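MutT/nudix family protein (Shewanella oneidensis, PDB 3GZ5) probably acts as a transcriptional regulator of NAD metabolism that responds to ADP-ribose, joining a NUDIX domain to a DNA-binding winged-helix domain. Local coordinates at residues B[198-210]-B[221-234]. Numbering follows the deposited sequence.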
# COMPACT_ATOMS: atom_id res chain seq x y z
N ARG B 198 13.41 17.15 -18.09
CA ARG B 198 13.97 17.86 -16.93
C ARG B 198 13.87 17.03 -15.62
O ARG B 198 14.85 16.91 -14.89
CB ARG B 198 13.31 19.25 -16.78
CG ARG B 198 13.52 19.98 -15.44
CD ARG B 198 13.39 21.54 -15.55
NE ARG B 198 12.22 21.98 -16.32
CZ ARG B 198 12.24 22.26 -17.63
NH1 ARG B 198 11.12 22.65 -18.25
NH2 ARG B 198 13.38 22.15 -18.33
N ARG B 199 12.69 16.49 -15.33
CA ARG B 199 12.51 15.66 -14.13
C ARG B 199 13.32 14.35 -14.18
O ARG B 199 13.97 13.98 -13.20
CB ARG B 199 11.02 15.42 -13.82
CG ARG B 199 10.44 16.38 -12.76
CD ARG B 199 8.89 16.45 -12.79
NE ARG B 199 8.23 15.46 -11.92
CZ ARG B 199 7.92 14.21 -12.28
NH1 ARG B 199 8.21 13.76 -13.50
NH2 ARG B 199 7.33 13.40 -11.42
N VAL B 200 13.31 13.68 -15.34
CA VAL B 200 14.11 12.47 -15.53
C VAL B 200 15.60 12.72 -15.22
O VAL B 200 16.18 12.01 -14.38
CB VAL B 200 13.94 11.86 -16.94
CG1 VAL B 200 14.98 10.79 -17.18
CG2 VAL B 200 12.55 11.29 -17.12
N GLU B 201 16.19 13.73 -15.88
CA GLU B 201 17.61 14.05 -15.77
C GLU B 201 18.03 14.34 -14.34
O GLU B 201 19.13 13.98 -13.92
CB GLU B 201 18.00 15.21 -16.69
CG GLU B 201 18.00 14.85 -18.20
CD GLU B 201 18.44 16.01 -19.14
OE1 GLU B 201 19.46 16.69 -18.86
OE2 GLU B 201 17.77 16.22 -20.18
N GLN B 202 17.13 14.94 -13.57
CA GLN B 202 17.41 15.32 -12.20
C GLN B 202 17.22 14.17 -11.20
O GLN B 202 17.94 14.09 -10.20
CB GLN B 202 16.59 16.54 -11.82
CG GLN B 202 17.18 17.84 -12.40
CD GLN B 202 16.16 18.95 -12.58
OE1 GLN B 202 16.17 19.65 -13.59
NE2 GLN B 202 15.27 19.12 -11.59
N ALA B 203 16.26 13.29 -11.48
CA ALA B 203 16.08 12.04 -10.74
C ALA B 203 17.37 11.22 -10.82
O ALA B 203 17.76 10.57 -9.85
CB ALA B 203 14.94 11.26 -11.31
N ASP B 204 18.02 11.27 -11.97
CA ASP B 204 19.29 10.62 -12.12
C ASP B 204 19.13 9.09 -11.97
O ASP B 204 19.88 8.43 -11.24
CB ASP B 204 20.22 11.18 -11.04
CG ASP B 204 21.64 10.86 -11.29
OD1 ASP B 204 22.06 11.00 -12.46
OD2 ASP B 204 22.31 10.45 -10.32
N LEU B 205 18.15 8.56 -12.69
CA LEU B 205 17.67 7.18 -12.55
C LEU B 205 17.91 6.33 -13.78
O LEU B 205 17.74 5.10 -13.73
CB LEU B 205 16.16 7.17 -12.26
CG LEU B 205 15.76 7.62 -10.85
CD1 LEU B 205 14.25 7.83 -10.80
CD2 LEU B 205 16.22 6.58 -9.82
N LEU B 206 18.24 6.97 -14.89
CA LEU B 206 18.47 6.26 -16.12
C LEU B 206 19.97 6.21 -16.40
O LEU B 206 20.70 7.18 -16.11
CB LEU B 206 17.73 6.94 -17.28
CG LEU B 206 16.20 6.97 -17.24
CD1 LEU B 206 15.66 7.61 -18.53
CD2 LEU B 206 15.68 5.55 -17.10
N ILE B 207 20.43 5.09 -16.94
CA ILE B 207 21.79 4.99 -17.43
C ILE B 207 21.70 5.21 -18.92
O ILE B 207 20.99 4.48 -19.60
CB ILE B 207 22.44 3.60 -17.13
CG1 ILE B 207 22.70 3.45 -15.62
CG2 ILE B 207 23.75 3.42 -17.94
CD1 ILE B 207 22.43 2.07 -15.05
N ASP B 208 22.40 6.23 -19.41
CA ASP B 208 22.58 6.43 -20.85
C ASP B 208 23.56 5.37 -21.32
O ASP B 208 24.67 5.29 -20.80
CB ASP B 208 23.13 7.84 -21.14
CG ASP B 208 23.04 8.24 -22.61
OD1 ASP B 208 22.85 7.38 -23.51
OD2 ASP B 208 23.16 9.46 -22.85
N THR B 209 23.13 4.56 -22.27
CA THR B 209 23.95 3.51 -22.83
C THR B 209 25.02 4.10 -23.77
O THR B 209 26.08 3.50 -23.98
CB THR B 209 23.07 2.45 -23.55
OG1 THR B 209 22.24 1.76 -22.58
CG2 THR B 209 23.92 1.43 -24.23
N GLY B 210 24.76 5.29 -24.32
CA GLY B 210 25.64 5.84 -25.33
C GLY B 210 25.22 5.32 -26.68
O GLY B 210 25.72 5.78 -27.71
N ASN B 221 18.89 8.47 -27.78
CA ASN B 221 19.62 7.79 -26.70
C ASN B 221 18.86 6.61 -26.08
O ASN B 221 17.66 6.71 -25.76
CB ASN B 221 19.98 8.77 -25.59
CG ASN B 221 20.91 9.88 -26.05
OD1 ASN B 221 21.06 10.15 -27.25
ND2 ASN B 221 21.53 10.55 -25.08
N LEU B 222 19.57 5.50 -25.91
CA LEU B 222 19.01 4.27 -25.35
C LEU B 222 19.42 4.19 -23.90
O LEU B 222 20.60 4.31 -23.57
CB LEU B 222 19.48 3.05 -26.14
CG LEU B 222 18.82 2.85 -27.50
CD1 LEU B 222 19.55 1.79 -28.36
CD2 LEU B 222 17.35 2.48 -27.33
N TYR B 223 18.43 4.02 -23.02
CA TYR B 223 18.64 4.08 -21.59
C TYR B 223 18.25 2.78 -20.92
O TYR B 223 17.37 2.07 -21.41
CB TYR B 223 17.84 5.21 -20.97
CG TYR B 223 18.17 6.61 -21.45
CD1 TYR B 223 19.18 7.38 -20.82
CD2 TYR B 223 17.48 7.19 -22.52
CE1 TYR B 223 19.47 8.68 -21.24
CE2 TYR B 223 17.77 8.48 -22.95
CZ TYR B 223 18.75 9.23 -22.31
OH TYR B 223 19.02 10.51 -22.76
N CYS B 224 18.90 2.47 -19.80
CA CYS B 224 18.46 1.39 -18.92
C CYS B 224 18.03 2.02 -17.62
O CYS B 224 18.54 3.11 -17.27
CB CYS B 224 19.61 0.42 -18.60
SG CYS B 224 20.23 -0.44 -20.02
N LEU B 225 17.16 1.33 -16.90
CA LEU B 225 16.83 1.71 -15.54
C LEU B 225 17.92 1.29 -14.56
O LEU B 225 18.38 0.14 -14.59
CB LEU B 225 15.49 1.11 -15.09
CG LEU B 225 14.21 1.69 -15.70
CD1 LEU B 225 12.94 1.03 -15.17
CD2 LEU B 225 14.16 3.19 -15.45
N LYS B 226 18.34 2.22 -13.71
CA LYS B 226 19.05 1.88 -12.50
C LYS B 226 18.12 1.05 -11.61
O LYS B 226 16.92 1.33 -11.55
CB LYS B 226 19.48 3.15 -11.75
CG LYS B 226 20.68 3.82 -12.36
CD LYS B 226 21.11 5.01 -11.55
CE LYS B 226 21.92 5.93 -12.44
NZ LYS B 226 22.35 7.17 -11.72
N PRO B 227 18.66 -0.01 -10.99
CA PRO B 227 17.93 -0.75 -9.93
C PRO B 227 17.09 0.18 -9.02
O PRO B 227 15.90 -0.09 -8.82
CB PRO B 227 19.05 -1.39 -9.13
CG PRO B 227 20.14 -1.68 -10.20
CD PRO B 227 19.99 -0.60 -11.28
N ASP B 228 17.71 1.25 -8.51
CA ASP B 228 17.04 2.14 -7.53
C ASP B 228 15.81 2.92 -8.06
O ASP B 228 15.16 3.63 -7.29
CB ASP B 228 18.05 3.06 -6.80
CG ASP B 228 18.44 4.32 -7.60
OD1 ASP B 228 18.91 5.30 -6.97
OD2 ASP B 228 18.31 4.34 -8.85
N THR B 229 15.49 2.76 -9.35
CA THR B 229 14.23 3.24 -9.93
C THR B 229 13.03 2.71 -9.14
O THR B 229 12.04 3.42 -8.95
CB THR B 229 14.07 2.80 -11.41
OG1 THR B 229 15.17 3.30 -12.19
CG2 THR B 229 12.74 3.31 -12.03
N ALA B 230 13.15 1.47 -8.67
CA ALA B 230 12.06 0.75 -8.02
C ALA B 230 11.56 1.48 -6.77
O ALA B 230 10.36 1.51 -6.51
CB ALA B 230 12.51 -0.68 -7.66
N SER B 231 12.50 2.04 -6.01
CA SER B 231 12.20 2.74 -4.78
C SER B 231 12.17 4.28 -4.91
O SER B 231 11.61 4.95 -4.04
CB SER B 231 13.22 2.33 -3.70
OG SER B 231 14.48 2.89 -3.99
N TYR B 232 12.76 4.85 -5.96
CA TYR B 232 12.80 6.32 -6.08
C TYR B 232 11.43 6.95 -6.35
O TYR B 232 10.73 6.56 -7.29
CB TYR B 232 13.78 6.77 -7.16
CG TYR B 232 13.92 8.29 -7.23
CD1 TYR B 232 15.03 8.94 -6.67
CD2 TYR B 232 12.93 9.07 -7.84
CE1 TYR B 232 15.16 10.32 -6.72
CE2 TYR B 232 13.04 10.46 -7.91
CZ TYR B 232 14.16 11.08 -7.34
OH TYR B 232 14.26 12.45 -7.40
N ARG B 233 11.08 7.94 -5.53
CA ARG B 233 9.87 8.73 -5.73
C ARG B 233 10.16 10.24 -5.79
O ARG B 233 10.86 10.77 -4.91
CB ARG B 233 8.85 8.46 -4.61
CG ARG B 233 8.38 7.00 -4.49
CD ARG B 233 7.64 6.48 -5.75
NE ARG B 233 7.31 5.05 -5.69
CZ ARG B 233 8.10 4.06 -6.10
NH1 ARG B 233 9.29 4.32 -6.63
NH2 ARG B 233 7.70 2.80 -6.00
N PHE B 234 9.62 10.92 -6.81
CA PHE B 234 9.63 12.38 -6.85
C PHE B 234 8.68 12.89 -5.78
O PHE B 234 7.63 12.29 -5.54
CB PHE B 234 9.13 12.92 -8.20
CG PHE B 234 9.97 12.54 -9.38
CD1 PHE B 234 11.14 13.23 -9.67
CD2 PHE B 234 9.58 11.51 -10.22
CE1 PHE B 234 11.91 12.89 -10.77
CE2 PHE B 234 10.33 11.16 -11.33
CZ PHE B 234 11.51 11.84 -11.61
O HOH W 1 21.99 8.69 -14.22
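The extended side chain of Lys-226 runs alongside the start of strand 206-209 to the turn that follows helix 193-203, where Asp-204 has left helical geometry with positive phi. Its NZ donates to Asp-204 O at 2.8 Å, approaching from above the carbonyl plane, and forms a long salt bridge with Asp-204 OD2. A water accepts from the same NZ and donates to Asp-204 OD1 and Leu-206 O, so the ammonium group holds Asp-204 O directly and, through the water, is linked to Leu-206 O and the Asp-204 carboxylate. An alanine in place of Lys-226 would probably leave Asp-204 without its cationic mate and the water without its donor.

Strand 206-209 then pairs antiparallel with strand 221-225. Ile-207 and Cys-224 form the hydrogen-bonded pair, with Ile-207 N meeting Cys-224 O at 2.8 Å, while Leu-206 CD1 lies over one face of the Tyr-223 ring. Leu-206 CD2 meets Leu-225 CD2 at 3.3 Å, a tight carbon pair; Leu-206 also packs on Leu-176 and Leu-179 of helix 176-187.

Beyond the hairpin, the chain returns to the helix. Tyr-232 has CG anti to the backbone N (chi1 -176°), which brings its ring face against Leu-205, with CD1 of the leucine 3.5 Å from ring atom CD2. The Phe-234 ring takes the Arg-199 guanidinium over one face in a cation-pi contact, CZ lying 3.9 Å from the ring centroid with the planes 32° apart; Ala-203 CB packs against ring atom CE1. This packing adds to helix 193-203 and the antiparallel hairpin after it, the wing, an order typical of the winged helix-turn-helix fold.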